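Local coordinates for halogenase (Chondromyces crocatus, PDB 3E1T), which binds flavin-adenine dinucleotide and, as an FAD-dependent halogenase, probably installs the chlorine of the myxobacterial metabolite chondrochloren, at residues A[25-29]-A[496-501]; A[50-56]-A[102-108]; A[182-186]-A[463-469]; A[352-357]-A[472-477]. All blocks are in the same frame, centred on the assembly; numbering follows the deposited sequence.

Interaction 1 of 4, residues A[25-29]-A[496-501]; sequences FVAMR and SRDGLA
Arg29 and Asp498 carry the polar side of this contact through one salt bridge: Arg29 NE donates to Asp498 OD2 over 3.1 Å, with 160° at the hydrogen. The guanidinium and carboxylate planes lie only 2° apart, NE meets the anti lone pair of OD2, and a single bond joins the two side chains. Bends at chi2 and chi3 lay the Arg29 chain along Leu500 and bring its NH2 to 3.4 Å from Ala501 CB. Segment 25-29 lies on helix 17-27, whose start overlaps an apparent Rossmann-type GxGxxG motif of FAD-binding proteins, and packs against a loop near the C-terminus with a type I turn from Ser496 to Gly499. Apolar contact centres on Leu500: Leu500 CD2 approaches the Phe25 ring obliquely, 3.5 Å from Phe25 CD1, and Leu500 CD1 lies 3.8 Å from Met28 CE. Ala501 O accepts from Ser496 N and Ser496 OG on the same face of its carbonyl plane. Asn331 of helix 315-333 donates to both Phe25 O and Leu500 O.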
loop_
_atom_site.group_PDB
_atom_site.type_symbol
_atom_site.label_atom_id
_atom_site.label_comp_id
_atom_site.label_asym_id
_atom_site.label_seq_id
_atom_site.Cartn_x
_atom_site.Cartn_y
_atom_site.Cartn_z
ATOM N N PHE A 25 -4.753 -18.267 -4.405
ATOM C CA PHE A 25 -3.592 -18.849 -5.102
ATOM C C PHE A 25 -3.142 -20.215 -4.569
ATOM O O PHE A 25 -2.540 -21.006 -5.299
ATOM C CB PHE A 25 -2.385 -17.891 -5.051
ATOM C CG PHE A 25 -2.425 -16.773 -6.065
ATOM C CD1 PHE A 25 -3.069 -16.931 -7.288
ATOM C CD2 PHE A 25 -1.783 -15.573 -5.801
ATOM C CE1 PHE A 25 -3.087 -15.895 -8.227
ATOM C CE2 PHE A 25 -1.797 -14.534 -6.730
ATOM C CZ PHE A 25 -2.448 -14.696 -7.947
ATOM N N VAL A 26 -3.368 -20.467 -3.287
ATOM C CA VAL A 26 -2.994 -21.752 -2.714
ATOM C C VAL A 26 -4.110 -22.780 -2.983
ATOM O O VAL A 26 -3.826 -23.920 -3.337
ATOM C CB VAL A 26 -2.643 -21.656 -1.199
ATOM C CG1 VAL A 26 -2.372 -23.050 -0.610
ATOM C CG2 VAL A 26 -1.429 -20.746 -0.974
ATOM N N ALA A 27 -5.365 -22.360 -2.828
ATOM C CA ALA A 27 -6.518 -23.214 -3.121
ATOM C C ALA A 27 -6.557 -23.638 -4.589
ATOM O O ALA A 27 -6.918 -24.778 -4.898
ATOM C CB ALA A 27 -7.803 -22.522 -2.733
ATOM N N MET A 28 -6.177 -22.721 -5.481
ATOM C CA MET A 28 -6.035 -22.994 -6.914
ATOM C C MET A 28 -5.068 -24.143 -7.219
ATOM O O MET A 28 -5.123 -24.734 -8.300
ATOM C CB MET A 28 -5.577 -21.736 -7.665
ATOM C CG MET A 28 -6.674 -20.724 -7.945
ATOM S SD MET A 28 -6.094 -19.185 -8.709
ATOM C CE MET A 28 -5.086 -19.822 -10.051
ATOM N N ARG A 29 -4.190 -24.448 -6.269
ATOM C CA ARG A 29 -3.215 -25.525 -6.410
ATOM C C ARG A 29 -3.768 -26.809 -5.770
ATOM O O ARG A 29 -3.131 -27.866 -5.809
ATOM C CB ARG A 29 -1.894 -25.100 -5.760
ATOM C CG ARG A 29 -0.580 -25.592 -6.414
ATOM C CD ARG A 29 -0.650 -25.870 -7.922
ATOM N NE ARG A 29 0.480 -25.327 -8.695
ATOM C CZ ARG A 29 1.770 -25.632 -8.531
ATOM N NH1 ARG A 29 2.172 -26.472 -7.580
ATOM N NH2 ARG A 29 2.679 -25.071 -9.322
ATOM N N SER A 496 7.166 -21.477 -11.651
ATOM C CA SER A 496 6.674 -22.578 -12.459
ATOM C C SER A 496 5.855 -22.046 -13.642
ATOM O O SER A 496 5.362 -20.912 -13.599
ATOM C CB SER A 496 5.800 -23.481 -11.587
ATOM O OG SER A 496 4.737 -22.748 -11.000
ATOM N N ARG A 497 5.706 -22.865 -14.687
ATOM C CA ARG A 497 4.838 -22.534 -15.822
ATOM C C ARG A 497 3.498 -21.972 -15.339
ATOM O O ARG A 497 2.962 -21.031 -15.923
ATOM C CB ARG A 497 4.608 -23.770 -16.714
ATOM C CG ARG A 497 3.675 -23.527 -17.908
ATOM C CD ARG A 497 3.364 -24.804 -18.681
ATOM N NE ARG A 497 1.965 -24.852 -19.118
ATOM C CZ ARG A 497 1.462 -25.754 -19.961
ATOM N NH1 ARG A 497 2.240 -26.696 -20.491
ATOM N NH2 ARG A 497 0.175 -25.709 -20.284
ATOM N N ASP A 498 2.980 -22.555 -14.260
ATOM C CA ASP A 498 1.720 -22.140 -13.658
ATOM C C ASP A 498 1.799 -20.734 -13.056
ATOM O O ASP A 498 0.797 -20.016 -12.993
ATOM C CB ASP A 498 1.350 -23.134 -12.556
ATOM C CG ASP A 498 -0.127 -23.150 -12.251
ATOM O OD1 ASP A 498 -0.901 -22.469 -12.969
ATOM O OD2 ASP A 498 -0.516 -23.860 -11.297
ATOM N N GLY A 499 2.994 -20.357 -12.602
ATOM C CA GLY A 499 3.209 -19.090 -11.894
ATOM C C GLY A 499 2.711 -19.116 -10.457
ATOM O O GLY A 499 2.693 -18.079 -9.782
ATOM N N LEU A 500 2.317 -20.303 -9.989
ATOM C CA LEU A 500 1.725 -20.475 -8.663
ATOM C C LEU A 500 2.698 -21.045 -7.631
ATOM O O LEU A 500 2.384 -21.097 -6.444
ATOM C CB LEU A 500 0.463 -21.349 -8.744
ATOM C CG LEU A 500 -0.806 -20.804 -9.406
ATOM C CD1 LEU A 500 -1.965 -21.786 -9.238
ATOM C CD2 LEU A 500 -1.205 -19.439 -8.869
ATOM N N ALA A 501 3.871 -21.473 -8.097
ATOM C CA ALA A 501 4.926 -22.008 -7.239
ATOM C C ALA A 501 6.304 -21.672 -7.818
ATOM O O ALA A 501 6.393 -21.031 -8.865
ATOM C CB ALA A 501 4.760 -23.520 -7.080
#

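Interaction 2 of 4, residues A[50-56]-A[102-108]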
loop_
_atom_site.group_PDB
_atom_site.type_symbol
_atom_site.label_atom_id
_atom_site.label_comp_id
_atom_site.label_asym_id
_atom_site.label_seq_id
_atom_site.Cartn_x
_atom_site.Cartn_y
_atom_site.Cartn_z
ATOM N N LEU A 50 -5.427 2.009 -8.026
ATOM C CA LEU A 50 -4.689 0.785 -8.305
ATOM C C LEU A 50 -3.628 0.938 -9.399
ATOM O O LEU A 50 -3.593 1.939 -10.112
ATOM C CB LEU A 50 -5.657 -0.357 -8.663
ATOM C CG LEU A 50 -6.788 -0.750 -7.695
ATOM C CD1 LEU A 50 -7.487 -1.979 -8.237
ATOM C CD2 LEU A 50 -6.254 -1.014 -6.269
ATOM N N LEU A 51 -2.773 -0.079 -9.506
ATOM C CA LEU A 51 -1.680 -0.140 -10.467
ATOM C C LEU A 51 -1.933 -1.260 -11.483
ATOM O O LEU A 51 -2.678 -2.210 -11.192
ATOM C CB LEU A 51 -0.334 -0.376 -9.746
ATOM C CG LEU A 51 0.101 0.624 -8.657
ATOM C CD1 LEU A 51 1.527 0.372 -8.201
ATOM C CD2 LEU A 51 -0.080 2.088 -9.095
ATOM N N PRO A 52 -1.324 -1.148 -12.677
ATOM C CA PRO A 52 -1.409 -2.146 -13.741
ATOM C C PRO A 52 -0.891 -3.542 -13.364
ATOM O O PRO A 52 -1.409 -4.538 -13.872
ATOM C CB PRO A 52 -0.534 -1.534 -14.853
ATOM C CG PRO A 52 -0.617 -0.069 -14.600
ATOM C CD PRO A 52 -0.533 0.020 -13.114
ATOM N N ALA A 53 0.116 -3.614 -12.496
ATOM C CA ALA A 53 0.670 -4.911 -12.082
ATOM C C ALA A 53 -0.378 -5.762 -11.358
ATOM O O ALA A 53 -0.381 -6.986 -11.483
ATOM C CB ALA A 53 1.911 -4.726 -11.218
ATOM N N THR A 54 -1.276 -5.102 -10.632
ATOM C CA THR A 54 -2.387 -5.755 -9.946
ATOM C C THR A 54 -3.551 -6.011 -10.909
ATOM O O THR A 54 -4.087 -7.112 -10.950
ATOM C CB THR A 54 -2.878 -4.910 -8.746
ATOM O OG1 THR A 54 -1.747 -4.427 -8.002
ATOM C CG2 THR A 54 -3.770 -5.728 -7.838
ATOM N N VAL A 55 -3.935 -4.991 -11.674
ATOM C CA VAL A 55 -5.057 -5.099 -12.607
ATOM C C VAL A 55 -4.788 -6.093 -13.753
ATOM O O VAL A 55 -5.631 -6.943 -14.044
ATOM C CB VAL A 55 -5.471 -3.711 -13.159
ATOM C CG1 VAL A 55 -6.361 -3.852 -14.393
ATOM C CG2 VAL A 55 -6.169 -2.884 -12.072
ATOM N N HIS A 56 -3.612 -6.016 -14.366
ATOM C CA HIS A 56 -3.300 -6.873 -15.514
ATOM C C HIS A 56 -2.465 -8.101 -15.178
ATOM O O HIS A 56 -2.461 -9.079 -15.931
ATOM C CB HIS A 56 -2.604 -6.074 -16.611
ATOM C CG HIS A 56 -3.448 -4.987 -17.188
ATOM N ND1 HIS A 56 -4.141 -5.132 -18.370
ATOM C CD2 HIS A 56 -3.709 -3.735 -16.748
ATOM C CE1 HIS A 56 -4.792 -4.015 -18.634
ATOM N NE2 HIS A 56 -4.553 -3.154 -17.661
ATOM N N TYR A 102 -0.237 -3.844 -19.983
ATOM C CA TYR A 102 -0.216 -3.139 -18.687
ATOM C C TYR A 102 -0.490 -1.643 -18.840
ATOM O O TYR A 102 0.118 -0.812 -18.155
ATOM C CB TYR A 102 1.109 -3.388 -17.942
ATOM C CG TYR A 102 1.421 -4.854 -17.724
ATOM C CD1 TYR A 102 0.948 -5.532 -16.592
ATOM C CD2 TYR A 102 2.192 -5.570 -18.650
ATOM C CE1 TYR A 102 1.230 -6.883 -16.395
ATOM C CE2 TYR A 102 2.479 -6.923 -18.458
ATOM C CZ TYR A 102 1.995 -7.569 -17.329
ATOM O OH TYR A 102 2.279 -8.900 -17.138
ATOM N N GLY A 103 -1.417 -1.311 -19.733
ATOM C CA GLY A 103 -1.654 0.076 -20.116
ATOM C C GLY A 103 -2.424 0.933 -19.131
ATOM O O GLY A 103 -2.273 2.159 -19.123
ATOM N N PHE A 104 -3.247 0.297 -18.298
ATOM C CA PHE A 104 -4.143 1.026 -17.404
ATOM C C PHE A 104 -4.454 0.286 -16.095
ATOM O O PHE A 104 -4.093 -0.869 -15.918
ATOM C CB PHE A 104 -5.460 1.327 -18.133
ATOM C CG PHE A 104 -6.304 0.104 -18.387
ATOM C CD1 PHE A 104 -7.317 -0.258 -17.500
ATOM C CD2 PHE A 104 -6.086 -0.686 -19.514
ATOM C CE1 PHE A 104 -8.099 -1.391 -17.726
ATOM C CE2 PHE A 104 -6.868 -1.818 -19.758
ATOM C CZ PHE A 104 -7.876 -2.176 -18.857
ATOM N N ALA A 105 -5.163 0.964 -15.200
ATOM C CA ALA A 105 -5.681 0.347 -13.990
ATOM C C ALA A 105 -7.072 0.902 -13.692
ATOM O O ALA A 105 -7.702 1.503 -14.561
ATOM C CB ALA A 105 -4.734 0.588 -12.818
ATOM N N TYR A 106 -7.554 0.690 -12.472
ATOM C CA TYR A 106 -8.864 1.183 -12.083
ATOM C C TYR A 106 -8.812 2.012 -10.814
ATOM O O TYR A 106 -7.862 1.900 -10.029
ATOM C CB TYR A 106 -9.834 0.019 -11.895
ATOM C CG TYR A 106 -10.118 -0.813 -13.137
ATOM C CD1 TYR A 106 -10.862 -0.293 -14.208
ATOM C CD2 TYR A 106 -9.677 -2.135 -13.224
ATOM C CE1 TYR A 106 -11.142 -1.072 -15.345
ATOM C CE2 TYR A 106 -9.950 -2.921 -14.346
ATOM C CZ TYR A 106 -10.681 -2.383 -15.403
ATOM O OH TYR A 106 -10.948 -3.166 -16.507
ATOM N N GLN A 107 -9.833 2.847 -10.630
ATOM C CA GLN A 107 -10.098 3.527 -9.375
ATOM C C GLN A 107 -11.278 2.801 -8.748
ATOM O O GLN A 107 -12.387 2.823 -9.294
ATOM C CB GLN A 107 -10.479 4.995 -9.601
ATOM C CG GLN A 107 -9.579 5.784 -10.536
ATOM C CD GLN A 107 -8.271 6.219 -9.894
ATOM O OE1 GLN A 107 -7.782 5.583 -8.957
ATOM N NE2 GLN A 107 -7.687 7.305 -10.412
ATOM N N VAL A 108 -11.045 2.143 -7.615
ATOM C CA VAL A 108 -12.039 1.211 -7.095
ATOM C C VAL A 108 -12.635 1.617 -5.767
ATOM O O VAL A 108 -11.941 2.132 -4.887
ATOM C CB VAL A 108 -11.482 -0.231 -6.990
ATOM C CG1 VAL A 108 -10.841 -0.657 -8.303
ATOM C CG2 VAL A 108 -10.481 -0.378 -5.823
#
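His56 turns its ring edge onto the face of Phe104, an edge-to-face (T-shaped) pair with planes at 86° and centroids 4.4 Å apart. The pair joins the first turn of helix 52-61 to the short strand 105-106, an antiparallel neighbour of strand 75-82 in the large mixed sheet of this flavoprotein. His56 NE2 sits over the centre of the Phe104 ring, which reaches back to it because CG stands between the backbone N and carbonyl carbon (chi1 70°). One face of the imidazole receives Tyr102 CA as a CH-pi contact, 19° off the ring normal. Val55 fills the angle between Ala105 and Tyr106: Val55 CG2 lies 3.8 Å from Ala105 CB, and Val55 CG1 is 3.7 Å from Tyr106 CE2. Pro52 rests its CB on Tyr102 O. Leu50, whose side chain lies about 4 Å from the bound FAD, crosses Val108 at about a right angle. Its backbone completes the contact: Leu50 N donates to Tyr106 O over 3.2 Å, nearly along the C=O axis.

Interaction 3 of 4, residues A[182-186]-A[463-469]; sequences VYSRF and QGFTREI
Phe465 lies across the end of strand 181-183, its ring crossing the Val182 side chain obliquely while Val182 O meets the ring edge in plane, 3.1 Å from Phe465 CE1. The strand is an outer one of a three-stranded antiparallel sheet, and the contact sets it against the N-terminus of helix 467-477, where Thr466 holds the N-cap position. Opposite faces of the Phe465 ring are covered by Ile469 CG2 and by Ser184. Chi1 of 172° swings Val182 CG1 away from the backbone N and places that methyl between Phe465 CD1 and Thr466 CG2, while Val182 and Ile469 meet tip to tip, Val182 CB to Ile469 CG1 at 3.7 Å. A leucine in place of Phe465 would probably leave Ser184 and Ile469 without the flat ring that separates them, opening a gap beside Val182. Phe186 turns its ring edge to the Gln463 amide, the planes 81° apart; that amide is held by Ile383 N and Lys381 O. Gly464, with a positive phi, packs so closely on Arg185 and Phe186 that a CB would clash with Phe186 N. Gly464 O accepts a hydrogen bond from Arg185 N over 2.7 Å, the donor tilted 26° from the carbonyl plane.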
loop_
_atom_site.group_PDB
_atom_site.type_symbol
_atom_site.label_atom_id
_atom_site.label_comp_id
_atom_site.label_asym_id
_atom_site.label_seq_id
_atom_site.Cartn_x
_atom_site.Cartn_y
_atom_site.Cartn_z
ATOM N N VAL A 182 8.635 -1.297 13.017
ATOM C CA VAL A 182 9.529 -0.144 13.160
ATOM C C VAL A 182 8.997 0.994 12.275
ATOM O O VAL A 182 8.869 0.821 11.079
ATOM C CB VAL A 182 10.985 -0.532 12.744
ATOM C CG1 VAL A 182 11.905 0.677 12.702
ATOM C CG2 VAL A 182 11.562 -1.596 13.720
ATOM N N TYR A 183 8.655 2.129 12.883
ATOM C CA TYR A 183 8.115 3.272 12.160
ATOM C C TYR A 183 9.192 4.097 11.454
ATOM O O TYR A 183 10.280 4.296 11.986
ATOM C CB TYR A 183 7.261 4.150 13.097
ATOM C CG TYR A 183 6.079 3.402 13.650
ATOM C CD1 TYR A 183 4.869 3.371 12.958
ATOM C CD2 TYR A 183 6.175 2.691 14.850
ATOM C CE1 TYR A 183 3.767 2.664 13.452
ATOM C CE2 TYR A 183 5.069 1.979 15.357
ATOM C CZ TYR A 183 3.878 1.972 14.644
ATOM O OH TYR A 183 2.785 1.288 15.119
ATOM N N SER A 184 8.882 4.536 10.238
ATOM C CA SER A 184 9.715 5.477 9.497
ATOM C C SER A 184 9.593 6.861 10.087
ATOM O O SER A 184 8.484 7.333 10.327
ATOM C CB SER A 184 9.258 5.554 8.048
ATOM O OG SER A 184 9.863 6.669 7.391
ATOM N N ARG A 185 10.727 7.529 10.285
ATOM C CA ARG A 185 10.702 8.925 10.738
ATOM C C ARG A 185 10.452 9.931 9.593
ATOM O O ARG A 185 10.057 11.075 9.830
ATOM C CB ARG A 185 11.980 9.259 11.514
ATOM C CG ARG A 185 12.120 8.417 12.765
ATOM C CD ARG A 185 13.292 8.839 13.652
ATOM N NE ARG A 185 13.923 7.665 14.265
ATOM C CZ ARG A 185 13.440 6.975 15.301
ATOM N NH1 ARG A 185 12.298 7.327 15.888
ATOM N NH2 ARG A 185 14.109 5.918 15.754
ATOM N N PHE A 186 10.658 9.496 8.358
ATOM C CA PHE A 186 10.432 10.354 7.195
ATOM C C PHE A 186 8.952 10.565 6.903
ATOM O O PHE A 186 8.511 11.692 6.745
ATOM C CB PHE A 186 11.126 9.796 5.952
ATOM C CG PHE A 186 11.166 10.775 4.800
ATOM C CD1 PHE A 186 12.173 11.731 4.725
ATOM C CD2 PHE A 186 10.177 10.758 3.817
ATOM C CE1 PHE A 186 12.202 12.653 3.672
ATOM C CE2 PHE A 186 10.184 11.672 2.767
ATOM C CZ PHE A 186 11.209 12.624 2.693
ATOM N N GLN A 463 16.133 6.386 4.361
ATOM C CA GLN A 463 16.107 7.526 5.274
ATOM C C GLN A 463 14.890 7.510 6.189
ATOM O O GLN A 463 13.752 7.413 5.724
ATOM C CB GLN A 463 16.141 8.855 4.511
ATOM C CG GLN A 463 16.380 10.065 5.419
ATOM C CD GLN A 463 16.464 11.355 4.649
ATOM O OE1 GLN A 463 17.235 11.469 3.702
ATOM N NE2 GLN A 463 15.650 12.325 5.033
ATOM N N GLY A 464 15.146 7.618 7.489
ATOM C CA GLY A 464 14.081 7.642 8.492
ATOM C C GLY A 464 13.971 6.348 9.283
ATOM O O GLY A 464 13.153 6.251 10.204
ATOM N N PHE A 465 14.809 5.368 8.932
ATOM C CA PHE A 465 14.830 4.070 9.623
ATOM C C PHE A 465 16.068 3.808 10.475
ATOM O O PHE A 465 17.186 4.217 10.137
ATOM C CB PHE A 465 14.680 2.907 8.636
ATOM C CG PHE A 465 13.264 2.520 8.376
ATOM C CD1 PHE A 465 12.475 1.997 9.396
ATOM C CD2 PHE A 465 12.715 2.675 7.114
ATOM C CE1 PHE A 465 11.150 1.642 9.160
ATOM C CE2 PHE A 465 11.397 2.306 6.864
ATOM C CZ PHE A 465 10.608 1.805 7.890
ATOM N N THR A 466 15.825 3.088 11.568
ATOM C CA THR A 466 16.840 2.545 12.461
ATOM C C THR A 466 17.832 1.644 11.680
ATOM O O THR A 466 17.587 1.331 10.519
ATOM C CB THR A 466 16.129 1.762 13.574
ATOM O OG1 THR A 466 17.027 1.535 14.664
ATOM C CG2 THR A 466 15.612 0.428 13.049
ATOM N N ARG A 467 18.936 1.229 12.304
ATOM C CA ARG A 467 19.965 0.438 11.591
ATOM C C ARG A 467 19.508 -0.958 11.164
ATOM O O ARG A 467 19.954 -1.472 10.119
ATOM C CB ARG A 467 21.246 0.285 12.420
ATOM C CG ARG A 467 21.116 -0.700 13.593
ATOM C CD ARG A 467 22.230 -1.752 13.581
ATOM N NE ARG A 467 21.918 -2.887 14.456
ATOM C CZ ARG A 467 21.526 -4.092 14.034
ATOM N NH1 ARG A 467 21.397 -4.350 12.734
ATOM N NH2 ARG A 467 21.269 -5.050 14.917
ATOM N N GLU A 468 18.665 -1.574 11.997
ATOM C CA GLU A 468 18.195 -2.944 11.771
ATOM C C GLU A 468 17.384 -3.057 10.481
ATOM O O GLU A 468 17.667 -3.918 9.657
ATOM C CB GLU A 468 17.399 -3.476 12.974
ATOM C CG GLU A 468 17.060 -4.978 12.873
ATOM C CD GLU A 468 16.502 -5.578 14.173
ATOM O OE1 GLU A 468 16.055 -4.811 15.058
ATOM O OE2 GLU A 468 16.515 -6.827 14.305
ATOM N N ILE A 469 16.396 -2.182 10.299
ATOM C CA ILE A 469 15.652 -2.146 9.038
ATOM C C ILE A 469 16.580 -1.813 7.855
ATOM O O ILE A 469 16.521 -2.460 6.810
ATOM C CB ILE A 469 14.459 -1.173 9.104
ATOM C CG1 ILE A 469 13.464 -1.617 10.190
ATOM C CG2 ILE A 469 13.798 -1.023 7.724
ATOM C CD1 ILE A 469 12.760 -2.969 9.924
HETATM O O HOH W 1 12.897 4.192 12.618
#

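Interaction 4 of 4, residues A[352-357]-A[472-477]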
loop_
_atom_site.group_PDB
_atom_site.type_symbol
_atom_site.label_atom_id
_atom_site.label_comp_id
_atom_site.label_asym_id
_atom_site.label_seq_id
_atom_site.Cartn_x
_atom_site.Cartn_y
_atom_site.Cartn_z
ATOM N N ARG A 352 10.979 -7.164 0.310
ATOM C CA ARG A 352 11.800 -6.045 0.772
ATOM C C ARG A 352 12.368 -5.257 -0.423
ATOM O O ARG A 352 12.532 -4.040 -0.347
ATOM C CB ARG A 352 12.950 -6.541 1.659
ATOM C CG ARG A 352 12.523 -6.956 3.055
ATOM C CD ARG A 352 13.696 -7.269 4.008
ATOM N NE ARG A 352 13.151 -7.658 5.307
ATOM C CZ ARG A 352 12.691 -6.809 6.226
ATOM N NH1 ARG A 352 12.764 -5.495 6.033
ATOM N NH2 ARG A 352 12.173 -7.274 7.359
ATOM N N ARG A 353 12.658 -5.958 -1.517
ATOM C CA ARG A 353 13.161 -5.310 -2.727
ATOM C C ARG A 353 12.120 -4.369 -3.317
ATOM O O ARG A 353 12.449 -3.229 -3.650
ATOM C CB ARG A 353 13.616 -6.333 -3.768
ATOM C CG ARG A 353 14.956 -6.912 -3.441
ATOM C CD ARG A 353 15.261 -8.196 -4.203
ATOM N NE ARG A 353 15.698 -7.962 -5.578
ATOM C CZ ARG A 353 16.908 -7.535 -5.935
ATOM N NH1 ARG A 353 17.829 -7.248 -5.024
ATOM N NH2 ARG A 353 17.201 -7.374 -7.216
ATOM N N GLU A 354 10.873 -4.836 -3.426
ATOM C CA GLU A 354 9.809 -4.024 -3.999
ATOM C C GLU A 354 9.386 -2.881 -3.053
ATOM O O GLU A 354 9.155 -1.753 -3.503
ATOM C CB GLU A 354 8.609 -4.893 -4.399
ATOM C CG GLU A 354 7.478 -4.143 -5.125
ATOM C CD GLU A 354 7.805 -3.738 -6.589
ATOM O OE1 GLU A 354 8.907 -4.037 -7.116
ATOM O OE2 GLU A 354 6.928 -3.113 -7.213
ATOM N N TYR A 355 9.284 -3.187 -1.759
ATOM C CA TYR A 355 9.015 -2.180 -0.724
ATOM C C TYR A 355 10.115 -1.106 -0.702
ATOM O O TYR A 355 9.810 0.093 -0.627
ATOM C CB TYR A 355 8.876 -2.846 0.654
ATOM C CG TYR A 355 8.972 -1.911 1.842
ATOM C CD1 TYR A 355 7.853 -1.201 2.299
ATOM C CD2 TYR A 355 10.179 -1.755 2.531
ATOM C CE1 TYR A 355 7.950 -0.340 3.411
ATOM C CE2 TYR A 355 10.284 -0.895 3.633
ATOM C CZ TYR A 355 9.173 -0.198 4.055
ATOM O OH TYR A 355 9.288 0.623 5.141
ATOM N N GLY A 356 11.370 -1.553 -0.760
ATOM C CA GLY A 356 12.554 -0.684 -0.806
ATOM C C GLY A 356 12.617 0.233 -2.018
ATOM O O GLY A 356 12.987 1.415 -1.904
ATOM N N ASN A 357 12.269 -0.311 -3.177
ATOM C CA ASN A 357 12.173 0.461 -4.414
ATOM C C ASN A 357 11.199 1.635 -4.293
ATOM O O ASN A 357 11.511 2.753 -4.700
ATOM C CB ASN A 357 11.762 -0.442 -5.577
ATOM C CG ASN A 357 12.929 -1.264 -6.127
ATOM O OD1 ASN A 357 14.056 -1.103 -5.701
ATOM N ND2 ASN A 357 12.645 -2.152 -7.067
ATOM N N LEU A 472 18.727 -4.946 6.864
ATOM C CA LEU A 472 17.845 -5.904 6.179
ATOM C C LEU A 472 17.516 -5.465 4.768
ATOM O O LEU A 472 17.539 -6.270 3.840
ATOM C CB LEU A 472 16.546 -6.105 6.962
ATOM C CG LEU A 472 16.741 -6.785 8.320
ATOM C CD1 LEU A 472 15.532 -6.558 9.217
ATOM C CD2 LEU A 472 17.043 -8.264 8.141
ATOM N N GLN A 473 17.208 -4.179 4.604
ATOM C CA GLN A 473 16.883 -3.651 3.284
ATOM C C GLN A 473 18.112 -3.655 2.379
ATOM O O GLN A 473 17.998 -3.948 1.198
ATOM C CB GLN A 473 16.286 -2.242 3.377
ATOM C CG GLN A 473 14.859 -2.198 3.962
ATOM C CD GLN A 473 13.871 -2.976 3.132
ATOM O OE1 GLN A 473 13.298 -3.957 3.603
ATOM N NE2 GLN A 473 13.665 -2.550 1.879
ATOM N N HIS A 474 19.276 -3.333 2.938
ATOM C CA HIS A 474 20.518 -3.331 2.157
ATOM C C HIS A 474 20.820 -4.736 1.651
ATOM O O HIS A 474 21.103 -4.909 0.483
ATOM C CB HIS A 474 21.709 -2.778 2.951
ATOM C CG HIS A 474 22.939 -2.571 2.115
ATOM N ND1 HIS A 474 23.765 -3.607 1.734
ATOM C CD2 HIS A 474 23.466 -1.450 1.563
ATOM C CE1 HIS A 474 24.753 -3.135 0.993
ATOM N NE2 HIS A 474 24.595 -1.829 0.873
ATOM N N LEU A 475 20.739 -5.731 2.527
ATOM C CA LEU A 475 20.977 -7.130 2.136
ATOM C C LEU A 475 20.037 -7.586 1.003
ATOM O O LEU A 475 20.472 -8.211 0.029
ATOM C CB LEU A 475 20.858 -8.040 3.366
ATOM C CG LEU A 475 21.742 -9.290 3.491
ATOM C CD1 LEU A 475 23.196 -9.051 3.036
ATOM C CD2 LEU A 475 21.699 -9.828 4.928
ATOM N N ALA A 476 18.753 -7.249 1.124
ATOM C CA ALA A 476 17.748 -7.651 0.136
ATOM C C ALA A 476 17.925 -6.949 -1.211
ATOM O O ALA A 476 17.790 -7.572 -2.262
ATOM C CB ALA A 476 16.342 -7.412 0.678
ATOM N N MET A 477 18.233 -5.655 -1.173
ATOM C CA MET A 477 18.356 -4.859 -2.393
ATOM C C MET A 477 19.786 -4.866 -2.923
ATOM O O MET A 477 19.995 -4.777 -4.123
ATOM C CB MET A 477 17.918 -3.417 -2.141
ATOM C CG MET A 477 16.524 -3.271 -1.547
ATOM S SD MET A 477 16.081 -1.563 -1.149
ATOM C CE MET A 477 15.924 -0.855 -2.797
#
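Arg352 and Gln473 dominate the polar contacts where helix 340-368 crosses helix 467-477, a steep helix-helix packing (signed angle -108°, short-segment axes 8.9 Å apart). Gln473 uses both ends of its amide on one residue: OE1 accepts from Arg352 NH1 at 2.9 Å, in the carbonyl plane, and NE2 donates to Arg352 O, also over 2.9 Å. That carbonyl already accepts the helical hydrogen bond from Gly356 N, and the two donors reach it from opposite faces. This fixes the rotation of the amide, nearly perpendicular to the Tyr355 ring, whose edge it meets. Extended from CG to NE, Arg352 has Leu472 CB over one face of its guanidinium; NE forms a salt bridge with Glu348, NH2 bonds to Asn290 O and the group makes a cation-pi contact with Phe293. An alanine in place of Arg352 would probably leave Gln473 OE1 without its donor and Glu348 without its salt-bridge mate. In the apolar part, Ala476 CB lies 3.6 Å from Arg352 CB, and Gly356 admits the Met477 thioether, since a CB there would collide with Met477 SD and Gln473 NE2. Arg353, bent at chi3, directs NH1 in its guanidinium plane onto a lone pair of Ala476 O, 2.8 Å away.

Interactions 3 and 4 form one neighbourhood: their centres are 13 Å apart, both use helix 467-477, and Phe465 CE2 of the former lies 3.2 Å from Tyr355 OH of the latter. Along the chain their segments alternate; the helix is met near its start by segment 182-186 and farther on by helix 340-368. Interaction 2 closes before either opens, and its centre is about 30 Å from that of interaction 3, across the chain's centre. Interaction 1 encloses all the others in sequence, its centre about 21 Å from that of interaction 2. Interactions 1, 3 and 4 bring C-terminal segments back onto helix 17-27, strand 181-183 and helix 340-368, while interaction 2 joins the start of helix 52-61, next to the FAD-neighbouring Leu50, to the large sheet.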